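PDB 4Z0P: NAD-dependent dehydrogenase from Rhizobium meliloti, which reduces glyoxylate and hydroxypyruvate with NADPH as cofactor, as a member of the D-isomer-specific 2-hydroxyacid dehydrogenase family. Local coordinates for residues V8-K13 and R30-L35; G25-R30 and V295-Q300; A189-T194 and F216-R221. One frame throughout, in Å; residues are numbered along the deposited sequence.

Overall arrangement
The three contacts lie in two regions of the chain. Interactions 1 and 2 are neighbours, with centres about 11 Å apart. Both include Arg30, and they touch where Val8 and Val32 pack on Phe27. Interaction 1 pairs strands 8-12 and 32-34 of the five-stranded parallel sheet. Interaction 2 brings helix 290-305, from near the end of the chain, onto the turn that leads into strand 32-34. Their segments alternate along the chain. Interaction 3 follows interaction 1 and is nested in the loop that interaction 2 closes. Its centre lies about 46 Å from the other two centres, in the seven-stranded cofactor-binding part. The chain thus crosses to that part and returns to complete the first.

Interaction 1. Residues V8-K13 and R30-L35; sequences VIVDLK and REVIDL
Val8 and Ile9 of strand 8-12 lie beside Val32 and Ile33 of strand 32-34 in parallel register. The segment axes approach to 4.7 Å and run 24° apart.

Four backbone hydrogen bonds join the strands. Val8 N donates to Glu31 O at 2.9 Å, and Ile33 N donates back to Val8 O. Val10 N then binds Ile33 O, and Leu35 N binds Val10 O at 2.8 Å. The bond from Val10 N to Ile33 O is almost straight, at 177°, yet the donor stands above the carbonyl plane. CA-H...O contacts accompany these bonds, as from Val32 CA to Val8 O.

Apolar contacts lie on both faces. On the face of Val8, Val10 and Val32, Val10 CG2 meets Val32 CG1 at 3.7 Å. Val32 CG1 stands anti to its own backbone nitrogen (chi1 180°), which brings it beside this methyl. Val8 CG2 rests on CD of the extended Arg30 chain at 3.7 Å. The guanidinium group goes on to Ser6 O and a salt bridge with Glu305. On the face of Ile9 and Ile33, Ile9 CG2 meets Leu35 CD1 at 3.8 Å. Asp11 CB touches the same leucine methyl, and the two side chains cross at about a right angle.

One water links the ends of the strands. It accepts from Leu12 N at 2.9 Å and lies 2.7 Å from Asp34 OD1, to which it probably donates. The same carboxylate oxygen accepts from Ala36 N, so two partners fix it.

Helix 16-23 packs on Val10 and Val32. With the two strands it forms a beta-alpha-beta unit, at one edge of the parallel sheet.

Interaction 2. Residues G25-R30 and V295-Q300; sequences GAFPGR and VHVEHQ
Phe27 meets Val297 and Glu298 where a type II beta turn, Phe27 to Arg30, packs against helix 290-305. The turn follows helix 16-23 and leads into strand 32-34, so it is the return connection of a beta-alpha-beta unit. Arg30 N closes it on Phe27 O at 3.1 Å.

The tight part is built round the Phe27 ring. Glu298 CG comes within 3.5 Å of Phe27 CD1 and 3.7 Å of Phe27 CE1. Beyond CG the glutamate chain is extended, and this carries its carboxylate past the ring to the backbone. Glu298 OE2 stands 4.0 Å above one face of the Phe27 ring, displaced toward the rim. Ring and carboxylate planes are 80° apart. Val297 comes from another direction. Its CB lies in the ring plane at the edge, and Val297 CG1 is 3.7 Å from Phe27 CE1. Phe294 of the same helix adds an aromatic contact, with ring planes at about 55°. Val8 of strand 8-12 also touches Phe27, so the buried ring lies between the helix and the sheet. Val297 in turn reaches Phe71 of strand 69-72, on the same sheet.

The solvent side is looser. Pro28 is exposed and meets the helix mainly through CD, 3.9 Å from Glu298 OE2. The Ala26 side chain makes only a distant contact, with CB 4.2 Å from Glu298 OE2.

The polar link sits between the two zones. Phe27 N donates to Glu298 OE2 at 2.8 Å with an N-H angle of 167°, and the donor stands above the carboxylate plane.

Interaction 3. Residues A189-T194 and F216-R221; sequences AFLGRT and FAKLSR
Leu191, Leu219 and Ser220 carry much of this contact between the end of helix 187-193 and the chain after helix 213-216.

Leu191 points both its methyls across. CD2 meets CD2 of Leu219 at 3.7 Å, and CD1 lies over the aliphatic part of Lys218, 4.0 Å from CB. Leu191 O also receives a CA-H...O contact from Leu219 CA at 3.3 Å.

Leu219 turns the same CD2 methyl toward Thr194, where CB and CG2 are each 3.9 Å away. Thr194 CG2 stands anti to the backbone nitrogen (chi1 -66° for OG1), on the side of this leucine. Its hydroxyl goes the other way, over the centre of the Phe190 ring, and donates to Phe190 O at 2.8 Å. Arg193 N reaches that oxygen from the opposite face of the carbonyl plane. With a valine in place of Thr194, Phe190 O would probably lose its hydroxyl donor and keep only backbone partners such as Arg193 N.

Ser220 N donates to Thr194 O at 3.0 Å, in a bent bond of 144°. Ser220 CB sits 3.3 Å from both Thr194 O and Gly192 O. A water bridges Gly192 O and Ser220 OG, and that hydroxyl also pairs with Asn222 N.

Around this junction, Phe190 and Thr194 pack on strand 165-169, while Leu219 touches Pro228 just before strand 229-232. The contact thus joins two connections between strands of the Rossmann-type sheet.

Interaction 1. Residues V8-K13 and R30-L35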
loop_
_atom_site.group_PDB
_atom_site.type_symbol
_atom_site.label_atom_id
_atom_site.label_comp_id
_atom_site.label_asym_id
_atom_site.label_seq_id
_atom_site.Cartn_x
_atom_site.Cartn_y
_atom_site.Cartn_z
ATOM N N VAL A 8 2.930 -32.501 -22.198
ATOM C CA VAL A 8 2.754 -31.894 -20.889
ATOM C C VAL A 8 1.265 -31.749 -20.703
ATOM O O VAL A 8 0.590 -31.163 -21.551
ATOM C CB VAL A 8 3.407 -30.495 -20.761
ATOM C CG1 VAL A 8 3.188 -29.915 -19.369
ATOM C CG2 VAL A 8 4.895 -30.567 -21.043
ATOM N N ILE A 9 0.764 -32.321 -19.618
ATOM C CA ILE A 9 -0.637 -32.165 -19.227
ATOM C C ILE A 9 -0.772 -30.862 -18.431
ATOM O O ILE A 9 0.004 -30.613 -17.515
ATOM C CB ILE A 9 -1.068 -33.323 -18.318
ATOM C CG1 ILE A 9 -1.084 -34.633 -19.117
ATOM C CG2 ILE A 9 -2.424 -33.055 -17.684
ATOM C CD1 ILE A 9 -0.983 -35.878 -18.253
ATOM N N VAL A 10 -1.790 -30.082 -18.791
ATOM C CA VAL A 10 -2.127 -28.828 -18.101
ATOM C C VAL A 10 -3.562 -28.998 -17.562
ATOM O O VAL A 10 -4.519 -29.154 -18.325
ATOM C CB VAL A 10 -2.018 -27.617 -19.046
ATOM C CG1 VAL A 10 -2.481 -26.340 -18.345
ATOM C CG2 VAL A 10 -0.578 -27.451 -19.535
ATOM N N ASP A 11 -3.688 -28.999 -16.229
ATOM C CA ASP A 11 -4.992 -29.121 -15.558
ATOM C C ASP A 11 -5.063 -28.083 -14.451
ATOM O O ASP A 11 -4.888 -28.401 -13.268
ATOM C CB ASP A 11 -5.204 -30.528 -15.006
ATOM C CG ASP A 11 -6.585 -30.752 -14.487
ATOM O OD1 ASP A 11 -7.494 -29.952 -14.725
ATOM O OD2 ASP A 11 -6.786 -31.769 -13.817
ATOM N N LEU A 12 -5.327 -26.842 -14.860
ATOM C CA LEU A 12 -5.243 -25.683 -13.990
ATOM C C LEU A 12 -6.565 -24.984 -13.867
ATOM O O LEU A 12 -7.035 -24.409 -14.845
ATOM C CB LEU A 12 -4.258 -24.670 -14.585
ATOM C CG LEU A 12 -2.797 -25.102 -14.664
ATOM C CD1 LEU A 12 -1.977 -24.076 -15.447
ATOM C CD2 LEU A 12 -2.231 -25.304 -13.286
ATOM N N LYS A 13 -7.131 -24.962 -12.655
ATOM C CA LYS A 13 -8.385 -24.265 -12.435
ATOM C C LYS A 13 -8.075 -22.801 -12.149
ATOM O O LYS A 13 -8.202 -22.339 -11.025
ATOM C CB LYS A 13 -9.189 -24.907 -11.308
ATOM C CG LYS A 13 -10.616 -24.431 -11.171
ATOM C CD LYS A 13 -11.483 -25.511 -10.515
ATOM C CE LYS A 13 -12.877 -25.012 -10.152
ATOM N NZ LYS A 13 -12.910 -24.351 -8.818
ATOM N N ARG A 30 6.714 -29.977 -27.732
ATOM C CA ARG A 30 5.892 -30.945 -26.989
ATOM C C ARG A 30 4.430 -30.680 -27.245
ATOM O O ARG A 30 4.015 -29.536 -27.340
ATOM C CB ARG A 30 6.108 -30.809 -25.473
ATOM C CG ARG A 30 7.526 -31.027 -25.018
ATOM C CD ARG A 30 7.662 -30.845 -23.530
ATOM N NE ARG A 30 9.064 -30.995 -23.158
ATOM C CZ ARG A 30 9.683 -32.149 -22.935
ATOM N NH1 ARG A 30 9.047 -33.316 -23.005
ATOM N NH2 ARG A 30 10.965 -32.139 -22.618
ATOM N N GLU A 31 3.647 -31.741 -27.299
ATOM C CA GLU A 31 2.204 -31.622 -27.305
ATOM C C GLU A 31 1.774 -31.141 -25.922
ATOM O O GLU A 31 2.285 -31.632 -24.918
ATOM C CB GLU A 31 1.548 -32.960 -27.623
ATOM C CG GLU A 31 0.035 -32.845 -27.763
ATOM C CD GLU A 31 -0.687 -34.167 -27.979
ATOM O OE1 GLU A 31 -0.047 -35.243 -27.965
ATOM O OE2 GLU A 31 -1.926 -34.106 -28.138
ATOM N N VAL A 32 0.874 -30.152 -25.877
ATOM C CA VAL A 32 0.328 -29.630 -24.625
ATOM C C VAL A 32 -1.124 -30.078 -24.608
ATOM O O VAL A 32 -1.843 -29.858 -25.565
ATOM C CB VAL A 32 0.431 -28.098 -24.548
ATOM C CG1 VAL A 32 -0.153 -27.600 -23.237
ATOM C CG2 VAL A 32 1.890 -27.682 -24.665
ATOM N N ILE A 33 -1.534 -30.742 -23.533
ATOM C CA ILE A 33 -2.862 -31.327 -23.411
ATOM C C ILE A 33 -3.556 -30.568 -22.279
ATOM O O ILE A 33 -3.340 -30.861 -21.101
ATOM C CB ILE A 33 -2.772 -32.835 -23.116
ATOM C CG1 ILE A 33 -1.973 -33.552 -24.202
ATOM C CG2 ILE A 33 -4.146 -33.434 -23.013
ATOM C CD1 ILE A 33 -1.646 -34.990 -23.887
ATOM N N ASP A 34 -4.375 -29.581 -22.655
ATOM C CA ASP A 34 -5.098 -28.758 -21.706
ATOM C C ASP A 34 -6.415 -29.440 -21.372
ATOM O O ASP A 34 -7.333 -29.501 -22.209
ATOM C CB ASP A 34 -5.358 -27.379 -22.293
ATOM C CG ASP A 34 -6.092 -26.447 -21.347
ATOM O OD1 ASP A 34 -6.412 -26.815 -20.194
ATOM O OD2 ASP A 34 -6.374 -25.295 -21.783
ATOM N N LEU A 35 -6.517 -29.927 -20.149
ATOM C CA LEU A 35 -7.703 -30.652 -19.718
ATOM C C LEU A 35 -8.948 -29.794 -19.492
ATOM O O LEU A 35 -10.036 -30.329 -19.265
ATOM C CB LEU A 35 -7.402 -31.555 -18.535
ATOM C CG LEU A 35 -6.314 -32.620 -18.749
ATOM C CD1 LEU A 35 -6.186 -33.548 -17.542
ATOM C CD2 LEU A 35 -6.559 -33.472 -19.996
HETATM O O HOH W 1 -6.387 -26.385 -17.544
#

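Interaction 2. Residues G25-R30 and V295-Q300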
loop_
_atom_site.group_PDB
_atom_site.type_symbol
_atom_site.label_atom_id
_atom_site.label_comp_id
_atom_site.label_asym_id
_atom_site.label_seq_id
_atom_site.Cartn_x
_atom_site.Cartn_y
_atom_site.Cartn_z
ATOM N N GLY A 25 2.843 -20.957 -27.949
ATOM C CA GLY A 25 4.297 -21.021 -27.846
ATOM C C GLY A 25 4.840 -21.636 -26.555
ATOM O O GLY A 25 6.049 -21.651 -26.357
ATOM N N ALA A 26 3.978 -22.163 -25.684
ATOM C CA ALA A 26 4.449 -22.819 -24.470
ATOM C C ALA A 26 4.991 -24.195 -24.842
ATOM O O ALA A 26 4.523 -24.796 -25.800
ATOM C CB ALA A 26 3.328 -22.959 -23.459
ATOM N N PHE A 27 5.982 -24.661 -24.082
ATOM C CA PHE A 27 6.542 -26.013 -24.216
ATOM C C PHE A 27 6.885 -26.374 -25.665
ATOM O O PHE A 27 6.315 -27.301 -26.228
ATOM C CB PHE A 27 5.564 -27.014 -23.608
ATOM C CG PHE A 27 5.209 -26.695 -22.186
ATOM C CD1 PHE A 27 6.132 -26.896 -21.174
ATOM C CD2 PHE A 27 3.956 -26.197 -21.863
ATOM C CE1 PHE A 27 5.819 -26.582 -19.858
ATOM C CE2 PHE A 27 3.638 -25.895 -20.543
ATOM C CZ PHE A 27 4.575 -26.086 -19.548
ATOM N N PRO A 28 7.797 -25.611 -26.283
ATOM C CA PRO A 28 8.060 -25.831 -27.705
ATOM C C PRO A 28 8.544 -27.256 -27.956
ATOM O O PRO A 28 9.323 -27.791 -27.168
ATOM C CB PRO A 28 9.123 -24.775 -28.048
ATOM C CG PRO A 28 9.615 -24.246 -26.752
ATOM C CD PRO A 28 8.523 -24.440 -25.758
ATOM N N GLY A 29 8.024 -27.878 -29.001
ATOM C CA GLY A 29 8.405 -29.243 -29.359
ATOM C C GLY A 29 7.623 -30.339 -28.644
ATOM O O GLY A 29 7.850 -31.517 -28.924
ATOM N N ARG A 30 6.714 -29.977 -27.732
ATOM C CA ARG A 30 5.892 -30.945 -26.989
ATOM C C ARG A 30 4.430 -30.680 -27.245
ATOM O O ARG A 30 4.015 -29.536 -27.340
ATOM C CB ARG A 30 6.108 -30.809 -25.473
ATOM C CG ARG A 30 7.526 -31.027 -25.018
ATOM C CD ARG A 30 7.662 -30.845 -23.530
ATOM N NE ARG A 30 9.064 -30.995 -23.158
ATOM C CZ ARG A 30 9.683 -32.149 -22.935
ATOM N NH1 ARG A 30 9.047 -33.316 -23.005
ATOM N NH2 ARG A 30 10.965 -32.139 -22.618
ATOM N N VAL A 295 7.092 -20.998 -18.042
ATOM C CA VAL A 295 8.556 -20.821 -18.156
ATOM C C VAL A 295 9.280 -21.611 -17.057
ATOM O O VAL A 295 10.278 -22.302 -17.315
ATOM C CB VAL A 295 8.936 -19.326 -18.123
ATOM C CG1 VAL A 295 10.443 -19.130 -17.919
ATOM C CG2 VAL A 295 8.474 -18.661 -19.408
ATOM N N HIS A 296 8.762 -21.499 -15.831
ATOM C CA HIS A 296 9.281 -22.242 -14.674
ATOM C C HIS A 296 9.239 -23.754 -14.896
ATOM O O HIS A 296 10.239 -24.435 -14.685
ATOM C CB HIS A 296 8.530 -21.805 -13.404
ATOM C CG HIS A 296 8.369 -22.861 -12.355
ATOM N ND1 HIS A 296 9.307 -23.084 -11.367
ATOM C CD2 HIS A 296 7.330 -23.692 -12.084
ATOM C CE1 HIS A 296 8.863 -24.023 -10.548
ATOM N NE2 HIS A 296 7.672 -24.415 -10.968
ATOM N N VAL A 297 8.101 -24.258 -15.375
ATOM C CA VAL A 297 7.968 -25.688 -15.641
ATOM C C VAL A 297 8.943 -26.121 -16.743
ATOM O O VAL A 297 9.617 -27.156 -16.600
ATOM C CB VAL A 297 6.522 -26.093 -15.990
ATOM C CG1 VAL A 297 6.436 -27.570 -16.379
ATOM C CG2 VAL A 297 5.596 -25.853 -14.802
ATOM N N GLU A 298 9.014 -25.344 -17.832
ATOM C CA GLU A 298 9.968 -25.620 -18.913
ATOM C C GLU A 298 11.403 -25.742 -18.394
ATOM O O GLU A 298 12.147 -26.666 -18.774
ATOM C CB GLU A 298 9.922 -24.536 -19.973
ATOM C CG GLU A 298 8.726 -24.619 -20.882
ATOM C CD GLU A 298 8.481 -23.341 -21.665
ATOM O OE1 GLU A 298 9.385 -22.485 -21.742
ATOM O OE2 GLU A 298 7.369 -23.194 -22.205
ATOM N N HIS A 299 11.778 -24.808 -17.525
ATOM C CA HIS A 299 13.141 -24.755 -16.964
ATOM C C HIS A 299 13.421 -25.999 -16.127
ATOM O O HIS A 299 14.475 -26.623 -16.277
ATOM C CB HIS A 299 13.337 -23.462 -16.153
ATOM C CG HIS A 299 14.694 -23.328 -15.524
ATOM N ND1 HIS A 299 15.855 -23.241 -16.263
ATOM C CD2 HIS A 299 15.072 -23.254 -14.224
ATOM C CE1 HIS A 299 16.890 -23.132 -15.448
ATOM N NE2 HIS A 299 16.443 -23.141 -14.204
ATOM N N GLN A 300 12.458 -26.390 -15.292
ATOM C CA GLN A 300 12.610 -27.586 -14.451
ATOM C C GLN A 300 12.642 -28.873 -15.262
ATOM O O GLN A 300 13.437 -29.769 -14.956
ATOM C CB GLN A 300 11.524 -27.653 -13.371
ATOM C CG GLN A 300 11.635 -26.531 -12.345
ATOM C CD GLN A 300 13.028 -26.420 -11.700
ATOM O OE1 GLN A 300 13.609 -27.418 -11.282
ATOM N NE2 GLN A 300 13.568 -25.202 -11.626
#

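Interaction 3. Residues A189-T194 and F216-R221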
loop_
_atom_site.group_PDB
_atom_site.type_symbol
_atom_site.label_atom_id
_atom_site.label_comp_id
_atom_site.label_asym_id
_atom_site.label_seq_id
_atom_site.Cartn_x
_atom_site.Cartn_y
_atom_site.Cartn_z
ATOM N N ALA A 189 6.703 -14.442 22.815
ATOM C CA ALA A 189 7.412 -13.162 22.862
ATOM C C ALA A 189 7.136 -12.359 21.586
ATOM O O ALA A 189 6.894 -11.144 21.629
ATOM C CB ALA A 189 8.900 -13.398 23.043
ATOM N N PHE A 190 7.177 -13.057 20.453
ATOM C CA PHE A 190 6.840 -12.481 19.153
ATOM C C PHE A 190 5.414 -11.920 19.118
ATOM O O PHE A 190 5.220 -10.775 18.722
ATOM C CB PHE A 190 7.108 -13.521 18.045
ATOM C CG PHE A 190 6.368 -13.282 16.755
ATOM C CD1 PHE A 190 5.101 -13.799 16.574
ATOM C CD2 PHE A 190 6.965 -12.611 15.693
ATOM C CE1 PHE A 190 4.415 -13.585 15.381
ATOM C CE2 PHE A 190 6.286 -12.426 14.491
ATOM C CZ PHE A 190 5.008 -12.907 14.341
ATOM N N LEU A 191 4.434 -12.698 19.561
ATOM C CA LEU A 191 3.031 -12.242 19.556
ATOM C C LEU A 191 2.842 -11.001 20.414
ATOM O O LEU A 191 2.167 -10.059 19.999
ATOM C CB LEU A 191 2.099 -13.351 20.046
ATOM C CG LEU A 191 1.998 -14.578 19.145
ATOM C CD1 LEU A 191 1.290 -15.708 19.878
ATOM C CD2 LEU A 191 1.275 -14.263 17.835
ATOM N N GLY A 192 3.458 -10.978 21.599
ATOM C CA GLY A 192 3.295 -9.863 22.518
ATOM C C GLY A 192 3.829 -8.536 22.010
ATOM O O GLY A 192 3.428 -7.486 22.501
ATOM N N ARG A 193 4.718 -8.580 21.018
ATOM C CA ARG A 193 5.239 -7.382 20.352
ATOM C C ARG A 193 4.461 -6.976 19.096
ATOM O O ARG A 193 4.686 -5.885 18.579
ATOM C CB ARG A 193 6.674 -7.621 19.904
ATOM C CG ARG A 193 7.661 -7.751 21.035
ATOM C CD ARG A 193 9.055 -7.944 20.463
ATOM N NE ARG A 193 9.502 -6.776 19.710
ATOM C CZ ARG A 193 10.624 -6.709 18.994
ATOM N NH1 ARG A 193 11.431 -7.757 18.884
ATOM N NH2 ARG A 193 10.943 -5.589 18.368
ATOM N N THR A 194 3.549 -7.824 18.624
ATOM C CA THR A 194 2.961 -7.664 17.314
ATOM C C THR A 194 1.655 -6.893 17.372
ATOM O O THR A 194 0.747 -7.283 18.074
ATOM C CB THR A 194 2.743 -9.037 16.650
ATOM O OG1 THR A 194 4.030 -9.615 16.410
ATOM C CG2 THR A 194 1.991 -8.888 15.325
ATOM N N PHE A 216 -4.835 -14.758 19.361
ATOM C CA PHE A 216 -5.203 -13.339 19.201
ATOM C C PHE A 216 -5.112 -12.571 20.534
ATOM O O PHE A 216 -4.703 -11.398 20.541
ATOM C CB PHE A 216 -6.609 -13.189 18.617
ATOM C CG PHE A 216 -6.809 -13.876 17.267
ATOM C CD1 PHE A 216 -5.826 -13.831 16.273
ATOM C CD2 PHE A 216 -7.974 -14.578 17.005
ATOM C CE1 PHE A 216 -6.011 -14.464 15.051
ATOM C CE2 PHE A 216 -8.166 -15.215 15.786
ATOM C CZ PHE A 216 -7.180 -15.180 14.819
ATOM N N ALA A 217 -5.461 -13.240 21.636
ATOM C CA ALA A 217 -5.341 -12.668 22.985
ATOM C C ALA A 217 -3.904 -12.359 23.442
ATOM O O ALA A 217 -3.719 -11.592 24.380
ATOM C CB ALA A 217 -6.025 -13.567 23.994
ATOM N N LYS A 218 -2.911 -12.969 22.792
ATOM C CA LYS A 218 -1.505 -12.720 23.093
ATOM C C LYS A 218 -0.885 -11.599 22.269
ATOM O O LYS A 218 0.215 -11.155 22.581
ATOM C CB LYS A 218 -0.689 -14.003 22.935
ATOM C CG LYS A 218 -1.029 -15.057 23.975
ATOM C CD LYS A 218 -0.176 -16.297 23.712
ATOM C CE LYS A 218 -0.488 -17.438 24.673
ATOM N NZ LYS A 218 -1.534 -18.333 24.117
ATOM N N LEU A 219 -1.594 -11.114 21.252
ATOM C CA LEU A 219 -1.106 -9.991 20.440
ATOM C C LEU A 219 -1.053 -8.710 21.247
ATOM O O LEU A 219 -1.741 -8.562 22.257
ATOM C CB LEU A 219 -1.974 -9.834 19.194
ATOM C CG LEU A 219 -1.858 -10.983 18.183
ATOM C CD1 LEU A 219 -2.915 -10.880 17.073
ATOM C CD2 LEU A 219 -0.476 -10.995 17.544
ATOM N N SER A 220 -0.196 -7.795 20.823
ATOM C CA SER A 220 -0.032 -6.542 21.537
ATOM C C SER A 220 -1.288 -5.684 21.573
ATOM O O SER A 220 -1.979 -5.525 20.555
ATOM C CB SER A 220 1.097 -5.715 20.921
ATOM O OG SER A 220 1.355 -4.606 21.776
ATOM N N ARG A 221 -1.547 -5.105 22.745
ATOM C CA ARG A 221 -2.552 -4.025 22.879
ATOM C C ARG A 221 -1.897 -2.679 23.107
ATOM O O ARG A 221 -2.593 -1.715 23.389
ATOM C CB ARG A 221 -3.505 -4.341 24.009
ATOM C CG ARG A 221 -3.903 -5.815 23.953
ATOM C CD ARG A 221 -5.251 -6.096 24.530
ATOM N NE ARG A 221 -6.275 -5.455 23.721
ATOM C CZ ARG A 221 -6.889 -5.974 22.657
ATOM N NH1 ARG A 221 -7.827 -5.234 22.084
ATOM N NH2 ARG A 221 -6.624 -7.207 22.178
HETATM O O HOH W 2 4.142 -4.825 23.350
#